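Local structure of acyl-CoA dehydrogenase (2Z1Q) at residues L456-Y468 and A521-V533. The protein probably oxidises saturated acyl-CoA thioesters to their 2,3-dehydro (enoyl) forms, using FAD as cofactor. Sequence-based numbering, arbitrary orientation.
Sequences LALMVAGLAVQKY and AQAGALSVLPRLV
Leu532 seats its two methyl branches against helix 445-468, delivered there by residues 529-533, which turn in beyond helix 505-528. Its CD1 lies 3.7 Å from Val460 O, while Leu532 CD2 meets the edge of the Tyr468 ring, near its plane, 3.7 Å from Tyr468 CE1. The side chains of Val460 and Leu532 cross at about a right angle, and Val460 CG2 reaches Leu529 CD1 at 3.9 Å. Further back, where the two helices run side by side, Leu456 holds CG anti to its own N (chi1 -179°), which carries Leu456 CD2 to 3.6 Å from Ala521 CB. Leu456 CD1 sits 3.8 Å from Ala525 CB. Replacing Leu456 with alanine would probably open a gap over Ala521 and Ala525, since both methyls that touch them would be gone. At the other end Tyr468 OH gives a weak hydrogen bond to Arg531 O (3.4 Å), and the Lys467 CD methylene rests on Leu532 O. Glu475 forms a salt bridge with Arg531 NE, and Val482 and Ile485 of helix 476-502 back Val460 and Leu456. The segment axes run 10° from parallel and 11.0 Å apart, a separation bridged by Leu456 and Val460 within the C-terminal all-helical part of this acyl-CoA dehydrogenase.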
loop_
_atom_site.group_PDB
_atom_site.type_symbol
_atom_site.label_atom_id
_atom_site.label_comp_id
_atom_site.label_asym_id
_atom_site.label_seq_id
_atom_site.Cartn_x
_atom_site.Cartn_y
_atom_site.Cartn_z
ATOM N N LEU B 456 29.093 -0.799 -2.911
ATOM C CA LEU B 456 28.330 -1.929 -2.379
ATOM C C LEU B 456 27.673 -2.701 -3.515
ATOM O O LEU B 456 27.772 -3.930 -3.585
ATOM C CB LEU B 456 27.253 -1.446 -1.392
ATOM C CG LEU B 456 26.384 -2.531 -0.730
ATOM C CD1 LEU B 456 27.248 -3.434 0.145
ATOM C CD2 LEU B 456 25.296 -1.876 0.109
ATOM N N ALA B 457 27.008 -1.968 -4.404
ATOM C CA ALA B 457 26.335 -2.555 -5.559
ATOM C C ALA B 457 27.338 -3.348 -6.377
ATOM O O ALA B 457 27.108 -4.509 -6.709
ATOM C CB ALA B 457 25.718 -1.458 -6.419
ATOM N N LEU B 458 28.460 -2.712 -6.700
ATOM C CA LEU B 458 29.502 -3.370 -7.484
ATOM C C LEU B 458 30.001 -4.641 -6.815
ATOM O O LEU B 458 30.240 -5.650 -7.475
ATOM C CB LEU B 458 30.677 -2.413 -7.709
ATOM C CG LEU B 458 30.443 -1.321 -8.755
ATOM C CD1 LEU B 458 31.442 -0.179 -8.593
ATOM C CD2 LEU B 458 30.547 -1.953 -10.130
ATOM N N MET B 459 30.152 -4.601 -5.499
ATOM C CA MET B 459 30.645 -5.764 -4.781
ATOM C C MET B 459 29.690 -6.943 -4.917
ATOM O O MET B 459 30.101 -8.056 -5.243
ATOM C CB MET B 459 30.838 -5.435 -3.302
ATOM C CG MET B 459 31.677 -6.452 -2.563
ATOM S SD MET B 459 31.184 -6.582 -0.833
ATOM C CE MET B 459 31.808 -5.048 -0.159
ATOM N N VAL B 460 28.411 -6.696 -4.661
ATOM C CA VAL B 460 27.425 -7.755 -4.749
ATOM C C VAL B 460 27.253 -8.235 -6.180
ATOM O O VAL B 460 27.210 -9.437 -6.442
ATOM C CB VAL B 460 26.073 -7.288 -4.227
ATOM C CG1 VAL B 460 25.049 -8.399 -4.385
ATOM C CG2 VAL B 460 26.208 -6.872 -2.778
ATOM N N ALA B 461 27.157 -7.283 -7.101
ATOM C CA ALA B 461 26.982 -7.597 -8.511
ATOM C C ALA B 461 28.138 -8.469 -9.005
ATOM O O ALA B 461 27.926 -9.447 -9.739
ATOM C CB ALA B 461 26.909 -6.309 -9.316
ATOM N N GLY B 462 29.356 -8.114 -8.595
ATOM C CA GLY B 462 30.523 -8.873 -9.007
ATOM C C GLY B 462 30.489 -10.298 -8.494
ATOM O O GLY B 462 30.686 -11.242 -9.259
ATOM N N LEU B 463 30.228 -10.455 -7.197
ATOM C CA LEU B 463 30.168 -11.772 -6.569
ATOM C C LEU B 463 29.110 -12.634 -7.240
ATOM O O LEU B 463 29.268 -13.852 -7.359
ATOM C CB LEU B 463 29.875 -11.630 -5.073
ATOM C CG LEU B 463 31.002 -11.012 -4.232
ATOM C CD1 LEU B 463 30.521 -10.707 -2.828
ATOM C CD2 LEU B 463 32.180 -11.976 -4.183
ATOM N N ALA B 464 28.031 -12.000 -7.690
ATOM C CA ALA B 464 26.961 -12.726 -8.352
ATOM C C ALA B 464 27.473 -13.271 -9.684
ATOM O O ALA B 464 27.208 -14.418 -10.039
ATOM C CB ALA B 464 25.773 -11.813 -8.578
ATOM N N VAL B 465 28.217 -12.445 -10.413
ATOM C CA VAL B 465 28.759 -12.859 -11.700
ATOM C C VAL B 465 29.834 -13.934 -11.547
ATOM O O VAL B 465 29.825 -14.936 -12.266
ATOM C CB VAL B 465 29.350 -11.648 -12.477
ATOM C CG1 VAL B 465 30.033 -12.118 -13.751
ATOM C CG2 VAL B 465 28.243 -10.665 -12.823
ATOM N N GLN B 466 30.749 -13.736 -10.601
ATOM C CA GLN B 466 31.830 -14.695 -10.385
ATOM C C GLN B 466 31.359 -15.937 -9.650
ATOM O O GLN B 466 32.128 -16.575 -8.928
ATOM C CB GLN B 466 32.989 -14.039 -9.617
ATOM C CG GLN B 466 32.650 -13.619 -8.194
ATOM C CD GLN B 466 33.764 -12.826 -7.527
ATOM O OE1 GLN B 466 34.045 -11.684 -7.906
ATOM N NE2 GLN B 466 34.408 -13.430 -6.529
ATOM N N LYS B 467 30.090 -16.277 -9.833
ATOM C CA LYS B 467 29.527 -17.457 -9.198
ATOM C C LYS B 467 28.539 -18.151 -10.113
ATOM O O LYS B 467 28.616 -19.355 -10.325
ATOM C CB LYS B 467 28.817 -17.101 -7.903
ATOM C CG LYS B 467 28.188 -18.315 -7.237
ATOM C CD LYS B 467 27.692 -17.994 -5.842
ATOM C CE LYS B 467 27.297 -19.255 -5.091
ATOM N NZ LYS B 467 26.191 -19.980 -5.766
ATOM N N TYR B 468 27.601 -17.380 -10.647
ATOM C CA TYR B 468 26.591 -17.941 -11.531
ATOM C C TYR B 468 26.898 -17.651 -12.993
ATOM O O TYR B 468 26.348 -18.289 -13.884
ATOM C CB TYR B 468 25.205 -17.395 -11.173
ATOM C CG TYR B 468 24.710 -17.801 -9.800
ATOM C CD1 TYR B 468 24.991 -17.037 -8.666
ATOM C CD2 TYR B 468 23.968 -18.967 -9.639
ATOM C CE1 TYR B 468 24.541 -17.426 -7.407
ATOM C CE2 TYR B 468 23.515 -19.367 -8.382
ATOM C CZ TYR B 468 23.804 -18.597 -7.273
ATOM O OH TYR B 468 23.365 -19.020 -6.039
ATOM N N ALA B 521 20.328 -0.491 2.377
ATOM C CA ALA B 521 21.457 -1.049 1.638
ATOM C C ALA B 521 22.093 -2.187 2.431
ATOM O O ALA B 521 22.361 -3.255 1.882
ATOM C CB ALA B 521 22.499 0.037 1.358
ATOM N N GLN B 522 22.333 -1.962 3.721
ATOM C CA GLN B 522 22.950 -3.004 4.535
ATOM C C GLN B 522 22.051 -4.234 4.596
ATOM O O GLN B 522 22.496 -5.340 4.294
ATOM C CB GLN B 522 23.246 -2.498 5.953
ATOM C CG GLN B 522 24.051 -3.491 6.795
ATOM C CD GLN B 522 24.669 -2.879 8.039
ATOM O OE1 GLN B 522 25.543 -2.010 7.953
ATOM N NE2 GLN B 522 24.219 -3.331 9.205
ATOM N N ALA B 523 20.787 -4.029 4.970
ATOM C CA ALA B 523 19.827 -5.126 5.060
ATOM C C ALA B 523 19.703 -5.873 3.730
ATOM O O ALA B 523 19.788 -7.091 3.697
ATOM C CB ALA B 523 18.455 -4.595 5.515
ATOM N N GLY B 524 19.521 -5.145 2.632
ATOM C CA GLY B 524 19.402 -5.806 1.339
ATOM C C GLY B 524 20.634 -6.593 0.913
ATOM O O GLY B 524 20.520 -7.751 0.477
ATOM N N ALA B 525 21.811 -5.976 1.017
ATOM C CA ALA B 525 23.047 -6.659 0.629
ATOM C C ALA B 525 23.211 -7.913 1.484
ATOM O O ALA B 525 23.514 -8.997 0.981
ATOM C CB ALA B 525 24.266 -5.721 0.805
ATOM N N LEU B 526 22.987 -7.773 2.783
ATOM C CA LEU B 526 23.129 -8.908 3.679
ATOM C C LEU B 526 22.042 -9.963 3.536
ATOM O O LEU B 526 22.192 -11.077 4.040
ATOM C CB LEU B 526 23.185 -8.429 5.131
ATOM C CG LEU B 526 24.393 -7.555 5.464
ATOM C CD1 LEU B 526 24.223 -6.949 6.854
ATOM C CD2 LEU B 526 25.662 -8.392 5.371
ATOM N N SER B 527 20.950 -9.626 2.856
ATOM C CA SER B 527 19.866 -10.583 2.688
ATOM C C SER B 527 20.068 -11.443 1.446
ATOM O O SER B 527 19.375 -12.445 1.261
ATOM C CB SER B 527 18.514 -9.859 2.608
ATOM O OG SER B 527 18.389 -9.125 1.402
ATOM N N VAL B 528 21.018 -11.054 0.597
ATOM C CA VAL B 528 21.301 -11.822 -0.615
ATOM C C VAL B 528 22.747 -12.281 -0.721
ATOM O O VAL B 528 23.112 -12.978 -1.665
ATOM C CB VAL B 528 20.939 -11.028 -1.905
ATOM C CG1 VAL B 528 19.453 -10.714 -1.920
ATOM C CG2 VAL B 528 21.770 -9.753 -1.998
ATOM N N LEU B 529 23.572 -11.905 0.246
ATOM C CA LEU B 529 24.978 -12.285 0.228
ATOM C C LEU B 529 25.221 -13.758 0.586
ATOM O O LEU B 529 26.026 -14.435 -0.058
ATOM C CB LEU B 529 25.766 -11.354 1.150
ATOM C CG LEU B 529 26.819 -10.456 0.484
ATOM C CD1 LEU B 529 26.596 -10.316 -1.019
ATOM C CD2 LEU B 529 26.770 -9.108 1.159
ATOM N N PRO B 530 24.527 -14.271 1.612
ATOM C CA PRO B 530 24.694 -15.674 2.011
ATOM C C PRO B 530 24.429 -16.595 0.816
ATOM O O PRO B 530 24.796 -17.780 0.834
ATOM C CB PRO B 530 23.645 -15.844 3.112
ATOM C CG PRO B 530 23.560 -14.470 3.719
ATOM C CD PRO B 530 23.588 -13.570 2.509
ATOM N N ARG B 531 23.805 -16.045 -0.227
ATOM C CA ARG B 531 23.478 -16.800 -1.436
ATOM C C ARG B 531 24.672 -16.881 -2.390
ATOM O O ARG B 531 24.748 -17.785 -3.238
ATOM C CB ARG B 531 22.293 -16.148 -2.160
ATOM C CG ARG B 531 21.872 -16.823 -3.463
ATOM C CD ARG B 531 21.126 -18.131 -3.232
ATOM N NE ARG B 531 20.539 -18.621 -4.476
ATOM C CZ ARG B 531 19.621 -19.586 -4.561
ATOM N NH1 ARG B 531 19.169 -20.188 -3.462
ATOM N NH2 ARG B 531 19.133 -19.936 -5.745
ATOM N N LEU B 532 25.603 -15.941 -2.234
ATOM C CA LEU B 532 26.792 -15.848 -3.076
ATOM C C LEU B 532 28.080 -16.339 -2.399
ATOM O O LEU B 532 28.989 -16.820 -3.068
ATOM C CB LEU B 532 26.985 -14.398 -3.518
ATOM C CG LEU B 532 25.726 -13.718 -4.062
ATOM C CD1 LEU B 532 26.023 -12.280 -4.460
ATOM C CD2 LEU B 532 25.219 -14.503 -5.253
ATOM N N VAL B 533 28.154 -16.203 -1.080
ATOM C CA VAL B 533 29.349 -16.621 -0.344
ATOM C C VAL B 533 29.040 -17.463 0.889
ATOM O O VAL B 533 27.951 -17.371 1.459
ATOM C CB VAL B 533 30.185 -15.394 0.110
ATOM C CG1 VAL B 533 30.885 -14.766 -1.085
ATOM C CG2 VAL B 533 29.286 -14.367 0.787
#